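Local structure of possible glutathione S-transferase (Rhodopseudomonas palustris, 3M8N) at residues R64-A67 with A71-W74. The protein probably acts as a glutathione transferase, joining glutathione to electrophilic substrates. Residues are numbered along the deposited sequence; the frame is centred on the assembly and turned at random.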
ATOM      1  N   ARG A  64     -20.112   9.402   0.640  1.00 36.56           N
ATOM      2  CA  ARG A  64     -19.249   8.281   0.846  1.00 35.06           C
ATOM      3  C   ARG A  64     -17.940   8.451   0.064  1.00 32.62           C
ATOM      4  O   ARG A  64     -17.929   8.529  -1.139  1.00 32.11           O
ATOM      5  CB  ARG A  64     -19.949   6.985   0.484  1.00 35.67           C
ATOM      6  CG  ARG A  64     -19.224   5.788   1.113  1.00 41.65           C
ATOM      7  CD  ARG A  64     -19.839   4.439   0.810  1.00 45.49           C
ATOM      8  NE  ARG A  64     -18.983   3.389   1.346  1.00 49.35           N
ATOM      9  CZ  ARG A  64     -19.170   2.082   1.135  1.00 52.82           C
ATOM     10  NH1 ARG A  64     -20.214   1.667   0.408  1.00 53.04           N
ATOM     11  NH2 ARG A  64     -18.332   1.177   1.675  1.00 51.14           N
ATOM     12  N   TYR A  65     -16.839   8.506   0.789  1.00 30.73           N
ATOM     13  CA  TYR A  65     -15.511   8.831   0.256  1.00 29.19           C
ATOM     14  C   TYR A  65     -14.476   7.723   0.365  1.00 27.64           C
ATOM     15  O   TYR A  65     -14.278   7.138   1.405  1.00 30.44           O
ATOM     16  CB  TYR A  65     -15.015  10.043   0.988  1.00 28.02           C
ATOM     17  CG  TYR A  65     -16.002  11.151   0.917  1.00 29.98           C
ATOM     18  CD1 TYR A  65     -16.009  12.034  -0.172  1.00 30.50           C
ATOM     19  CD2 TYR A  65     -16.957  11.310   1.891  1.00 31.18           C
ATOM     20  CE1 TYR A  65     -16.927  13.044  -0.254  1.00 33.09           C
ATOM     21  CE2 TYR A  65     -17.891  12.342   1.821  1.00 35.04           C
ATOM     22  CZ  TYR A  65     -17.873  13.188   0.741  1.00 36.61           C
ATOM     23  OH  TYR A  65     -18.797  14.189   0.658  1.00 41.95           O
ATOM     24  N   LEU A  66     -13.805   7.421  -0.709  1.00 25.15           N
ATOM     25  CA  LEU A  66     -12.746   6.495  -0.632  1.00 23.12           C
ATOM     26  C   LEU A  66     -11.432   7.249  -0.678  1.00 22.54           C
ATOM     27  O   LEU A  66     -11.261   8.156  -1.448  1.00 22.35           O
ATOM     28  CB  LEU A  66     -12.903   5.472  -1.755  1.00 22.57           C
ATOM     29  CG  LEU A  66     -11.817   4.464  -2.001  1.00 20.27           C
ATOM     30  CD1 LEU A  66     -11.855   3.418  -0.938  1.00 17.30           C
ATOM     31  CD2 LEU A  66     -12.073   3.922  -3.314  1.00 19.57           C
ATOM     32  N   ALA A  67     -10.538   6.928   0.248  1.00 22.33           N
ATOM     33  CA  ALA A  67      -9.258   7.568   0.353  1.00 21.29           C
ATOM     34  C   ALA A  67      -8.191   6.613  -0.054  1.00 20.36           C
ATOM     35  O   ALA A  67      -8.448   5.450  -0.265  1.00 20.99           O
ATOM     36  CB  ALA A  67      -9.018   8.004   1.739  1.00 21.24           C
ATOM     37  N   ALA A  71      -5.910   2.464  -3.297  1.00 19.65           N
ATOM     38  CA  ALA A  71      -7.258   1.899  -3.154  1.00 18.92           C
ATOM     39  C   ALA A  71      -8.261   2.486  -4.161  1.00 17.66           C
ATOM     40  O   ALA A  71      -9.110   1.784  -4.658  1.00 18.82           O
ATOM     41  CB  ALA A  71      -7.793   2.093  -1.707  1.00 16.38           C
ATOM     42  N   ILE A  72      -8.174   3.770  -4.410  1.00 17.71           N
ATOM     43  CA  ILE A  72      -8.935   4.432  -5.452  1.00 18.00           C
ATOM     44  C   ILE A  72      -8.631   3.767  -6.786  1.00 19.53           C
ATOM     45  O   ILE A  72      -9.537   3.415  -7.492  1.00 21.68           O
ATOM     46  CB  ILE A  72      -8.724   5.990  -5.447  1.00 17.95           C
ATOM     47  CG1 ILE A  72      -9.223   6.608  -4.150  1.00 16.57           C
ATOM     48  CG2 ILE A  72      -9.336   6.671  -6.658  1.00 16.72           C
ATOM     49  CD1 ILE A  72      -8.615   8.059  -3.760  1.00 14.29           C
ATOM     50  N   LEU A  73      -7.373   3.511  -7.097  1.00 20.20           N
ATOM     51  CA  LEU A  73      -6.996   2.939  -8.361  1.00 20.70           C
ATOM     52  C   LEU A  73      -7.637   1.606  -8.514  1.00 20.36           C
ATOM     53  O   LEU A  73      -8.195   1.364  -9.540  1.00 20.27           O
ATOM     54  CB  LEU A  73      -5.452   2.813  -8.552  1.00 20.21           C
ATOM     55  CG  LEU A  73      -4.582   4.089  -8.755  1.00 22.37           C
ATOM     56  CD1 LEU A  73      -3.112   3.765  -8.998  1.00 20.80           C
ATOM     57  CD2 LEU A  73      -5.081   4.885  -9.846  1.00 20.01           C
ATOM     58  N   TRP A  74      -7.538   0.753  -7.499  1.00 19.47           N
ATOM     59  CA  TRP A  74      -8.152  -0.553  -7.544  1.00 19.43           C
ATOM     60  C   TRP A  74      -9.670  -0.497  -7.812  1.00 19.47           C
ATOM     61  O   TRP A  74     -10.179  -1.254  -8.633  1.00 20.27           O
ATOM     62  CB  TRP A  74      -7.852  -1.321  -6.263  1.00 18.05           C
ATOM     63  CG  TRP A  74      -8.426  -2.702  -6.298  1.00 19.41           C
ATOM     64  CD1 TRP A  74      -7.790  -3.847  -6.695  1.00 19.98           C
ATOM     65  CD2 TRP A  74      -9.757  -3.093  -5.934  1.00 20.22           C
ATOM     66  NE1 TRP A  74      -8.621  -4.908  -6.594  1.00 18.11           N
ATOM     67  CE2 TRP A  74      -9.841  -4.488  -6.123  1.00 20.79           C
ATOM     68  CE3 TRP A  74     -10.882  -2.401  -5.407  1.00 20.63           C
ATOM     69  CZ2 TRP A  74     -11.066  -5.237  -5.848  1.00 21.60           C
ATOM     70  CZ3 TRP A  74     -12.092  -3.125  -5.132  1.00 20.40           C
ATOM     71  CH2 TRP A  74     -12.165  -4.538  -5.373  1.00 19.33           C
TER
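The carbonyl oxygen of L66 is touched by two carbons of I72: CD1 stands 3.5 Å from L66 O, and CG1 lies next to the same oxygen. These are van der Waals contacts, and no hydrogen bond joins 64-67 to 71-74. The pair belongs to the thioredoxin-like N-terminal domain of the GST fold, where strand 65-67, at one margin of the four-stranded sheet, turns almost at once into helix 69-77, which packs back against it. The L66 and I72 CA atoms, the closest across the contact, are 6.5 Å apart.

L66 points its side chain at the helix from CB on, and CG lies anti to the backbone N (chi1 173°), which carries the fork to the helix backbone. There CD2 comes 3.8 Å from I72 CA and 3.9 Å from A71 O, while CD1 faces A71 CB more loosely at 4.3 Å. The CB of I72 leaves the helix neither toward nor away from the strand, but with CG1 anti to its carbonyl carbon (chi1 -63°), its longer branch comes back to the strand. The two side chains run antiparallel and pass alongside one another, with L66 CG and I72 CG1 4.0 Å apart.

Backbone pairing of L66 with L58 ties the strand to its neighbour 57-59, and I72 also packs on L58, P56 and V18, consistent with its burial. All four touching residues are buried. A67 N donates a hydrogen bond to Q95 OE1 of the second subunit, whose W74 meets W74 of this chain edge-to-face.

Closer to this turn, A67 directs its methyl away from the helix, and its backbone makes the contact: A67 O lies 3.7 Å from A71 CB.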